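Local coordinates for protein Alp7A (Bacillus subtilis, PDB 5EC0) that binds adenine nucleotide as a bacterial actin-like protein and probably forms the cytoskeletal filaments that segregate a plasmid, at residues A[207-212]-A[320-325]; A[235-240]-A[311-316]; A[129-134]-A[177-182]. All blocks are in the same frame, centred on the assembly; numbering follows the deposited sequence.

Overall arrangement
From the N terminus, the chain first closes on itself in contact 3, where two parallel neighbours of the N-terminal mixed sheet end: strand 119-129, leading into helix 131-134, and strand 166-179 with the turn after it. Contact 1 opens afterwards: strand 207-213 waits more than a hundred residues for its parallel neighbour 322-327. Within that long loop lies contact 2, joining strand 236-239 to the end of helix 292-313, ahead of 322-327. Contacts 1 and 2 both belong to the five-stranded sheet, one pairing two of its strands, the other laying the helix end against its outer strand. Ser181 of contact 3 reaches Asp212 and Ile131 packs on Phe236, tying the two halves together.

Contact 1 (A[207-212]-A[320-325]); sequences DVVFCD and KVYKYL
Leu325 CD2 lies over one face of the Phe210 ring, 3.9 Å from the ring centroid and displaced toward the rim, a CH-pi contact, while Val208 CG1 meets the ring edge in its plane. Strands 207-212 and 322-325 are parallel neighbours in the five-stranded sheet of the actin-like ATPase fold, their segment axes 27° apart. On the side of Val209 and Tyr324, Cys211 SG stands at the edge of the Tyr324 ring, and Val209 CB approaches CD2 of that tyrosine at 3.7 Å. Val209 CG2 and Asp207 CB meet the Tyr322 ring obliquely. Phe210 and Leu325 belong to the opposite side, with Val208 and Lys323; there Ile188 of helix 185-189 touches both. Lys323 is gripped at both backbone ends: its N donates to Asp207 O, almost straight, and its O accepts from Val209 N at 2.8 Å. The ladder continues as Leu325 N donates to Val209 O from above the carbonyl plane and Leu325 O receives Cys211 N. Leu325 sets CG anti to its N (chi1 -173°), which runs the leucine beside the phenylalanine and puts CD2 over its ring. Phe314 backs Val209 from outside the pair. The Lys323 chain, extended beyond CG, takes its ammonium away to Gln202 O, with a cation-pi contact to Tyr206. At the start of the pair, a water bridges Asp207 N and Val321 O, and Asp207 OD1 accepts from Ala225 N and a second water. Lys320 forms a salt bridge with Asp207, though the lysine is poorly ordered and touches a crystal neighbour, so its exact place is uncertain: NZ meets OD2 on the syn side, 2.7 Å away and 23° out of the carboxylate plane.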
loop_
_atom_site.group_PDB
_atom_site.type_symbol
_atom_site.label_atom_id
_atom_site.label_comp_id
_atom_site.label_asym_id
_atom_site.label_seq_id
_atom_site.Cartn_x
_atom_site.Cartn_y
_atom_site.Cartn_z
ATOM N N ASP A 207 -10.688 -4.287 -23.179
ATOM C CA ASP A 207 -11.075 -3.704 -21.905
ATOM C C ASP A 207 -10.439 -4.580 -20.817
ATOM O O ASP A 207 -10.341 -5.798 -20.972
ATOM C CB ASP A 207 -12.591 -3.638 -21.744
ATOM C CG ASP A 207 -13.257 -2.726 -22.769
ATOM O OD1 ASP A 207 -12.590 -1.843 -23.359
ATOM O OD2 ASP A 207 -14.475 -2.896 -22.972
ATOM N N VAL A 208 -9.998 -3.963 -19.733
ATOM C CA VAL A 208 -9.302 -4.685 -18.693
ATOM C C VAL A 208 -9.948 -4.451 -17.340
ATOM O O VAL A 208 -10.207 -3.301 -16.955
ATOM C CB VAL A 208 -7.808 -4.273 -18.639
ATOM C CG1 VAL A 208 -7.136 -4.799 -17.373
ATOM C CG2 VAL A 208 -7.090 -4.792 -19.872
ATOM N N VAL A 209 -10.203 -5.540 -16.617
ATOM C CA VAL A 209 -10.622 -5.421 -15.231
ATOM C C VAL A 209 -9.414 -5.452 -14.279
ATOM O O VAL A 209 -8.785 -6.507 -14.059
ATOM C CB VAL A 209 -11.625 -6.525 -14.849
ATOM C CG1 VAL A 209 -12.043 -6.386 -13.389
ATOM C CG2 VAL A 209 -12.840 -6.452 -15.757
ATOM N N PHE A 210 -9.086 -4.283 -13.729
ATOM C CA PHE A 210 -8.012 -4.176 -12.734
ATOM C C PHE A 210 -8.498 -4.681 -11.399
ATOM O O PHE A 210 -9.460 -4.139 -10.865
ATOM C CB PHE A 210 -7.546 -2.737 -12.581
ATOM C CG PHE A 210 -6.263 -2.426 -13.285
ATOM C CD1 PHE A 210 -5.980 -2.972 -14.523
ATOM C CD2 PHE A 210 -5.346 -1.559 -12.709
ATOM C CE1 PHE A 210 -4.789 -2.670 -15.183
ATOM C CE2 PHE A 210 -4.151 -1.262 -13.345
ATOM C CZ PHE A 210 -3.873 -1.815 -14.593
ATOM N N CYS A 211 -7.845 -5.713 -10.861
ATOM C CA CYS A 211 -8.267 -6.299 -9.586
ATOM C C CYS A 211 -7.237 -6.095 -8.478
ATOM O O CYS A 211 -6.261 -6.844 -8.370
ATOM C CB CYS A 211 -8.542 -7.785 -9.751
ATOM S SG CYS A 211 -9.714 -8.130 -11.056
ATOM N N ASP A 212 -7.466 -5.065 -7.671
ATOM C CA ASP A 212 -6.609 -4.737 -6.538
ATOM C C ASP A 212 -7.007 -5.597 -5.326
ATOM O O ASP A 212 -7.894 -5.226 -4.548
ATOM C CB ASP A 212 -6.718 -3.237 -6.224
ATOM C CG ASP A 212 -5.685 -2.755 -5.210
ATOM O OD1 ASP A 212 -5.014 -3.589 -4.556
ATOM O OD2 ASP A 212 -5.574 -1.521 -5.050
ATOM N N LYS A 320 -17.763 -9.358 -26.215
ATOM C CA LYS A 320 -16.537 -8.746 -25.744
ATOM C C LYS A 320 -15.691 -9.752 -24.994
ATOM O O LYS A 320 -16.207 -10.618 -24.285
ATOM C CB LYS A 320 -16.831 -7.539 -24.842
ATOM C CG LYS A 320 -17.185 -6.263 -25.595
ATOM C CD LYS A 320 -16.754 -5.026 -24.812
ATOM C CE LYS A 320 -16.131 -3.984 -25.732
ATOM N NZ LYS A 320 -16.114 -2.620 -25.126
ATOM N N VAL A 321 -14.383 -9.632 -25.176
ATOM C CA VAL A 321 -13.419 -10.354 -24.371
ATOM C C VAL A 321 -12.745 -9.358 -23.435
ATOM O O VAL A 321 -12.136 -8.383 -23.880
ATOM C CB VAL A 321 -12.367 -11.070 -25.241
ATOM C CG1 VAL A 321 -11.415 -11.868 -24.375
ATOM C CG2 VAL A 321 -13.046 -11.984 -26.255
ATOM N N TYR A 322 -12.902 -9.583 -22.137
ATOM C CA TYR A 322 -12.163 -8.835 -21.135
ATOM C C TYR A 322 -10.849 -9.534 -20.814
ATOM O O TYR A 322 -10.742 -10.755 -20.921
ATOM C CB TYR A 322 -12.966 -8.697 -19.846
ATOM C CG TYR A 322 -14.103 -7.701 -19.854
ATOM C CD1 TYR A 322 -14.353 -6.888 -20.954
ATOM C CD2 TYR A 322 -14.934 -7.573 -18.741
ATOM C CE1 TYR A 322 -15.404 -5.983 -20.943
ATOM C CE2 TYR A 322 -15.979 -6.679 -18.725
ATOM C CZ TYR A 322 -16.213 -5.885 -19.823
ATOM O OH TYR A 322 -17.256 -4.990 -19.793
ATOM N N LYS A 323 -9.851 -8.761 -20.410
ATOM C CA LYS A 323 -8.682 -9.324 -19.743
ATOM C C LYS A 323 -8.679 -8.883 -18.286
ATOM O O LYS A 323 -9.316 -7.890 -17.923
ATOM C CB LYS A 323 -7.383 -8.917 -20.442
ATOM C CG LYS A 323 -7.142 -9.707 -21.728
ATOM C CD LYS A 323 -5.931 -9.218 -22.516
ATOM C CE LYS A 323 -5.651 -10.144 -23.686
ATOM N NZ LYS A 323 -4.487 -9.694 -24.481
ATOM N N TYR A 324 -7.968 -9.639 -17.459
ATOM C CA TYR A 324 -7.936 -9.416 -16.020
ATOM C C TYR A 324 -6.503 -9.236 -15.565
ATOM O O TYR A 324 -5.638 -10.087 -15.830
ATOM C CB TYR A 324 -8.612 -10.584 -15.284
ATOM C CG TYR A 324 -10.079 -10.688 -15.640
ATOM C CD1 TYR A 324 -10.485 -11.238 -16.852
ATOM C CD2 TYR A 324 -11.052 -10.196 -14.785
ATOM C CE1 TYR A 324 -11.815 -11.297 -17.198
ATOM C CE2 TYR A 324 -12.379 -10.260 -15.111
ATOM C CZ TYR A 324 -12.756 -10.805 -16.322
ATOM O OH TYR A 324 -14.076 -10.862 -16.642
ATOM N N LEU A 325 -6.247 -8.108 -14.910
ATOM C CA LEU A 325 -4.953 -7.857 -14.306
ATOM C C LEU A 325 -5.103 -7.828 -12.797
ATOM O O LEU A 325 -5.755 -6.935 -12.258
ATOM C CB LEU A 325 -4.333 -6.542 -14.787
ATOM C CG LEU A 325 -2.894 -6.448 -14.244
ATOM C CD1 LEU A 325 -1.881 -7.091 -15.195
ATOM C CD2 LEU A 325 -2.455 -5.035 -13.808
HETATM O O HOH W 1 -12.566 -5.733 -24.929
HETATM O O HOH W 2 -14.610 0.089 -24.292
#

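Contact 2 (A[235-240]-A[311-316]); sequences SFVSNT and ENTFPA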
loop_
_atom_site.group_PDB
_atom_site.type_symbol
_atom_site.label_atom_id
_atom_site.label_comp_id
_atom_site.label_asym_id
_atom_site.label_seq_id
_atom_site.Cartn_x
_atom_site.Cartn_y
_atom_site.Cartn_z
ATOM N N SER A 235 -17.577 2.264 -13.026
ATOM C CA SER A 235 -16.398 1.480 -13.388
ATOM C C SER A 235 -15.477 1.236 -12.195
ATOM O O SER A 235 -14.423 0.612 -12.341
ATOM C CB SER A 235 -15.615 2.176 -14.503
ATOM O OG SER A 235 -16.445 2.441 -15.622
ATOM N N PHE A 236 -15.885 1.738 -11.030
ATOM C CA PHE A 236 -15.120 1.614 -9.789
ATOM C C PHE A 236 -15.926 0.823 -8.778
ATOM O O PHE A 236 -16.996 1.274 -8.371
ATOM C CB PHE A 236 -14.806 2.984 -9.158
ATOM C CG PHE A 236 -13.967 3.907 -9.998
ATOM C CD1 PHE A 236 -14.557 4.735 -10.951
ATOM C CD2 PHE A 236 -12.603 4.023 -9.766
ATOM C CE1 PHE A 236 -13.792 5.619 -11.694
ATOM C CE2 PHE A 236 -11.820 4.899 -10.505
ATOM C CZ PHE A 236 -12.418 5.704 -11.473
ATOM N N VAL A 237 -15.426 -0.326 -8.328
ATOM C CA VAL A 237 -16.181 -1.105 -7.350
ATOM C C VAL A 237 -15.283 -1.640 -6.234
ATOM O O VAL A 237 -14.172 -2.091 -6.488
ATOM C CB VAL A 237 -16.931 -2.272 -8.030
ATOM C CG1 VAL A 237 -17.532 -3.212 -6.994
ATOM C CG2 VAL A 237 -18.027 -1.743 -8.974
ATOM N N SER A 238 -15.770 -1.560 -4.993
ATOM C CA SER A 238 -15.074 -2.127 -3.844
ATOM C C SER A 238 -15.888 -3.239 -3.167
ATOM O O SER A 238 -17.095 -3.097 -2.985
ATOM C CB SER A 238 -14.748 -1.027 -2.839
ATOM O OG SER A 238 -13.817 -1.486 -1.875
ATOM N N ASN A 239 -15.228 -4.341 -2.796
ATOM C CA ASN A 239 -15.883 -5.447 -2.065
ATOM C C ASN A 239 -15.349 -5.652 -0.653
ATOM O O ASN A 239 -14.169 -5.409 -0.412
ATOM C CB ASN A 239 -15.704 -6.756 -2.821
ATOM C CG ASN A 239 -16.506 -6.812 -4.087
ATOM O OD1 ASN A 239 -17.718 -7.009 -4.060
ATOM N ND2 ASN A 239 -15.832 -6.647 -5.217
ATOM N N THR A 240 -16.195 -6.132 0.265
ATOM C CA THR A 240 -15.733 -6.468 1.613
ATOM C C THR A 240 -16.285 -7.795 2.188
ATOM O O THR A 240 -17.297 -7.827 2.900
ATOM C CB THR A 240 -16.050 -5.328 2.594
ATOM O OG1 THR A 240 -15.594 -4.088 2.035
ATOM C CG2 THR A 240 -15.342 -5.562 3.920
ATOM N N GLU A 311 -15.279 -11.804 -12.218
ATOM C CA GLU A 311 -16.062 -12.179 -13.383
ATOM C C GLU A 311 -17.457 -11.550 -13.315
ATOM O O GLU A 311 -17.984 -11.080 -14.323
ATOM C CB GLU A 311 -16.156 -13.708 -13.486
ATOM C CG GLU A 311 -16.856 -14.225 -14.747
ATOM C CD GLU A 311 -16.845 -15.743 -14.842
ATOM O OE1 GLU A 311 -15.893 -16.362 -14.316
ATOM O OE2 GLU A 311 -17.782 -16.316 -15.443
ATOM N N ASN A 312 -18.044 -11.527 -12.121
ATOM C CA ASN A 312 -19.431 -11.076 -11.957
ATOM C C ASN A 312 -19.579 -9.586 -11.674
ATOM O O ASN A 312 -20.685 -9.049 -11.702
ATOM C CB ASN A 312 -20.108 -11.853 -10.830
ATOM C CG ASN A 312 -20.265 -13.320 -11.148
ATOM O OD1 ASN A 312 -20.447 -13.699 -12.308
ATOM N ND2 ASN A 312 -20.202 -14.159 -10.116
ATOM N N THR A 313 -18.465 -8.927 -11.383
ATOM C CA THR A 313 -18.492 -7.522 -11.012
ATOM C C THR A 313 -18.809 -6.671 -12.222
ATOM O O THR A 313 -19.615 -5.753 -12.158
ATOM C CB THR A 313 -17.151 -7.077 -10.406
ATOM O OG1 THR A 313 -17.053 -7.572 -9.066
ATOM C CG2 THR A 313 -17.045 -5.560 -10.385
ATOM N N PHE A 314 -18.150 -6.979 -13.329
ATOM C CA PHE A 314 -18.390 -6.273 -14.573
ATOM C C PHE A 314 -18.816 -7.321 -15.593
ATOM O O PHE A 314 -17.976 -8.031 -16.161
ATOM C CB PHE A 314 -17.144 -5.500 -15.037
ATOM C CG PHE A 314 -16.685 -4.430 -14.073
ATOM C CD1 PHE A 314 -17.476 -3.315 -13.822
ATOM C CD2 PHE A 314 -15.456 -4.534 -13.428
ATOM C CE1 PHE A 314 -17.055 -2.330 -12.932
ATOM C CE2 PHE A 314 -15.022 -3.552 -12.535
ATOM C CZ PHE A 314 -15.819 -2.452 -12.287
ATOM N N PRO A 315 -20.133 -7.452 -15.792
ATOM C CA PRO A 315 -20.687 -8.494 -16.658
ATOM C C PRO A 315 -20.234 -8.316 -18.102
ATOM O O PRO A 315 -20.860 -7.550 -18.845
ATOM C CB PRO A 315 -22.205 -8.299 -16.523
ATOM C CG PRO A 315 -22.390 -7.488 -15.275
ATOM C CD PRO A 315 -21.185 -6.608 -15.204
ATOM N N ALA A 316 -19.159 -9.004 -18.482
ATOM C CA ALA A 316 -18.654 -8.953 -19.855
ATOM C C ALA A 316 -19.724 -9.396 -20.847
ATOM O O ALA A 316 -20.222 -10.526 -20.772
ATOM C CB ALA A 316 -17.407 -9.819 -20.010
#
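Phe314 pushes the far end of its ring against the start of strand 236-239 and Ser235 just before it, CZ coming within 3.4 Å of Ser235 O and within 4.0 Å of Val237 CG2. This is the tight, buried part. Val237 and Thr313 meet tip to tip, CB to CG2 at 4.0 Å. With OG1 beside the backbone N (chi1 -76°), Thr313 holds CG2 anti to that N and 3.5 Å above the centre of the Phe314 ring, so the methyl touches both the ring and Val237. Toward Asn239 the packing slackens: ND2 stays 4.1 Å from Thr313 OG1, whose hydroxyl is instead bonded to Gln309 O within its own helix, and the amide nitrogen has no partner in the model. An alanine in place of Phe314 is likely to open a gap between the helix end and Val237, Leu220 and Leu222, and leave the Thr313 methyl without its ring. Phe314 is the first residue to leave the helical conformation after helix 292-313, and its ring lies against the side of the sheet where Leu220 and Leu222 of strand 218-223 and Tyr322 of strand 322-327 lie, inboard of edge strand 236-239.

Contact 3 (A[129-134]-A[177-182]); sequences LPIWLL and CRIESE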
loop_
_atom_site.group_PDB
_atom_site.type_symbol
_atom_site.label_atom_id
_atom_site.label_comp_id
_atom_site.label_asym_id
_atom_site.label_seq_id
_atom_site.Cartn_x
_atom_site.Cartn_y
_atom_site.Cartn_z
ATOM N N LEU A 129 -6.622 7.691 -2.375
ATOM C CA LEU A 129 -7.726 7.223 -1.526
ATOM C C LEU A 129 -8.331 5.917 -2.046
ATOM O O LEU A 129 -8.450 5.726 -3.255
ATOM C CB LEU A 129 -8.828 8.278 -1.433
ATOM C CG LEU A 129 -8.557 9.490 -0.544
ATOM C CD1 LEU A 129 -9.785 10.374 -0.535
ATOM C CD2 LEU A 129 -8.194 9.031 0.860
ATOM N N PRO A 130 -8.738 5.031 -1.133
ATOM C CA PRO A 130 -9.392 3.768 -1.518
ATOM C C PRO A 130 -10.785 3.987 -2.118
ATOM O O PRO A 130 -11.496 4.919 -1.739
ATOM C CB PRO A 130 -9.480 2.988 -0.195
ATOM C CG PRO A 130 -9.499 4.054 0.892
ATOM C CD PRO A 130 -8.657 5.210 0.333
ATOM N N ILE A 131 -11.166 3.117 -3.048
ATOM C CA ILE A 131 -12.440 3.246 -3.737
ATOM C C ILE A 131 -13.619 3.132 -2.777
ATOM O O ILE A 131 -14.637 3.815 -2.952
ATOM C CB ILE A 131 -12.544 2.208 -4.888
ATOM C CG1 ILE A 131 -11.527 2.563 -5.971
ATOM C CG2 ILE A 131 -13.956 2.164 -5.503
ATOM C CD1 ILE A 131 -11.359 1.503 -7.022
ATOM N N TRP A 132 -13.487 2.315 -1.739
ATOM C CA TRP A 132 -14.612 2.124 -0.836
ATOM C C TRP A 132 -14.908 3.441 -0.114
ATOM O O TRP A 132 -16.051 3.728 0.229
ATOM C CB TRP A 132 -14.348 0.997 0.174
ATOM C CG TRP A 132 -13.259 1.287 1.191
ATOM C CD1 TRP A 132 -11.968 0.827 1.164
ATOM C CD2 TRP A 132 -13.374 2.083 2.387
ATOM N NE1 TRP A 132 -11.282 1.282 2.262
ATOM C CE2 TRP A 132 -12.112 2.054 3.020
ATOM C CE3 TRP A 132 -14.420 2.807 2.974
ATOM C CZ2 TRP A 132 -11.868 2.734 4.220
ATOM C CZ3 TRP A 132 -14.171 3.490 4.163
ATOM C CH2 TRP A 132 -12.904 3.444 4.773
ATOM N N LEU A 133 -13.873 4.240 0.120
ATOM C CA LEU A 133 -14.078 5.548 0.728
ATOM C C LEU A 133 -14.621 6.580 -0.285
ATOM O O LEU A 133 -15.532 7.322 0.028
ATOM C CB LEU A 133 -12.774 6.041 1.358
ATOM C CG LEU A 133 -12.884 7.321 2.177
ATOM C CD1 LEU A 133 -14.094 7.264 3.116
ATOM C CD2 LEU A 133 -11.632 7.517 2.974
ATOM N N LEU A 134 -14.067 6.620 -1.495
ATOM C CA LEU A 134 -14.531 7.569 -2.516
ATOM C C LEU A 134 -15.991 7.366 -2.937
ATOM O O LEU A 134 -16.725 8.332 -3.148
ATOM C CB LEU A 134 -13.626 7.495 -3.749
ATOM C CG LEU A 134 -12.215 8.041 -3.478
ATOM C CD1 LEU A 134 -11.204 7.593 -4.522
ATOM C CD2 LEU A 134 -12.213 9.571 -3.366
ATOM N N CYS A 177 -3.818 14.011 -4.571
ATOM C CA CYS A 177 -4.371 12.734 -4.134
ATOM C C CYS A 177 -5.048 12.033 -5.316
ATOM O O CYS A 177 -5.950 12.601 -5.925
ATOM C CB CYS A 177 -5.362 12.936 -3.002
ATOM S SG CYS A 177 -6.032 11.393 -2.400
ATOM N N ARG A 178 -4.588 10.823 -5.639
ATOM C CA ARG A 178 -5.111 10.046 -6.758
ATOM C C ARG A 178 -6.112 8.996 -6.268
ATOM O O ARG A 178 -6.486 8.993 -5.104
ATOM C CB ARG A 178 -3.967 9.361 -7.519
ATOM C CG ARG A 178 -2.834 10.285 -7.910
ATOM C CD ARG A 178 -3.288 11.517 -8.732
ATOM N NE ARG A 178 -2.111 12.333 -9.010
ATOM C CZ ARG A 178 -2.004 13.227 -9.985
ATOM N NH1 ARG A 178 -3.020 13.456 -10.798
ATOM N NH2 ARG A 178 -0.868 13.892 -10.139
ATOM N N ILE A 179 -6.544 8.115 -7.161
ATOM C CA ILE A 179 -7.482 7.053 -6.803
ATOM C C ILE A 179 -6.759 5.722 -6.764
ATOM O O ILE A 179 -6.227 5.280 -7.800
ATOM C CB ILE A 179 -8.667 6.943 -7.814
ATOM C CG1 ILE A 179 -9.371 8.287 -7.965
ATOM C CG2 ILE A 179 -9.671 5.869 -7.365
ATOM C CD1 ILE A 179 -10.218 8.388 -9.238
ATOM N N GLU A 180 -6.728 5.094 -5.588
ATOM C CA GLU A 180 -6.190 3.732 -5.449
ATOM C C GLU A 180 -6.772 2.776 -6.494
ATOM O O GLU A 180 -7.924 2.936 -6.912
ATOM C CB GLU A 180 -6.471 3.161 -4.052
ATOM C CG GLU A 180 -5.363 3.368 -3.056
ATOM C CD GLU A 180 -5.667 2.756 -1.695
ATOM O OE1 GLU A 180 -6.032 1.565 -1.631
ATOM O OE2 GLU A 180 -5.546 3.482 -0.688
ATOM N N SER A 181 -5.959 1.797 -6.897
ATOM C CA SER A 181 -6.321 0.751 -7.863
ATOM C C SER A 181 -6.360 1.282 -9.296
ATOM O O SER A 181 -5.747 0.701 -10.196
ATOM C CB SER A 181 -7.666 0.106 -7.493
ATOM O OG SER A 181 -7.727 -0.148 -6.102
ATOM N N GLU A 182 -7.086 2.374 -9.515
ATOM C CA GLU A 182 -7.095 3.002 -10.829
ATOM C C GLU A 182 -5.718 3.548 -11.160
ATOM O O GLU A 182 -5.238 3.334 -12.273
ATOM C CB GLU A 182 -8.151 4.115 -10.912
ATOM C CG GLU A 182 -8.262 4.810 -12.278
ATOM C CD GLU A 182 -7.276 5.961 -12.448
ATOM O OE1 GLU A 182 -6.784 6.489 -11.431
ATOM O OE2 GLU A 182 -6.985 6.340 -13.601
HETATM O O HOH W 3 -9.189 1.228 -3.911
#
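Glu180 turns its first torsion to -94° and runs straight beyond CG, which lays its carboxylate across Pro130, OE2 3.7 Å from CD of the proline ring. Ile131, with CG1 anti to its carbonyl carbon (chi1 -67°), sends CD1 toward Glu180 O and Ser181 CB. Next to them in the chain, Leu129 and Ile179 form a parallel bridge: Leu129 N donates to Arg178 O, and Glu180 N to Leu129 O from above the carbonyl plane, both at 3.0 Å. Leu134 CD1 rests on Ile179 CG2 at 3.7 Å, and Ile131 crosses Ile179 at about a right angle. Leu129 CG touches Cys177 SG. Pro130 is the N-cap of helix 131-134, and its O takes Leu134 N. A water accepts from Ile131 N at 2.9 Å and donates to Ser181 OG, which is also bonded to Asp212 OD2. The strand end and helix start thus meet at the nucleotide cleft of the actin-like fold. The Glu180 side chain lies about 4 Å from the bound magnesium ion and about 6 Å from ADP, nearest atoms: too far to bind the metal directly, but packing against Pro130 probably helps hold the carboxylate near it, where it may act through water.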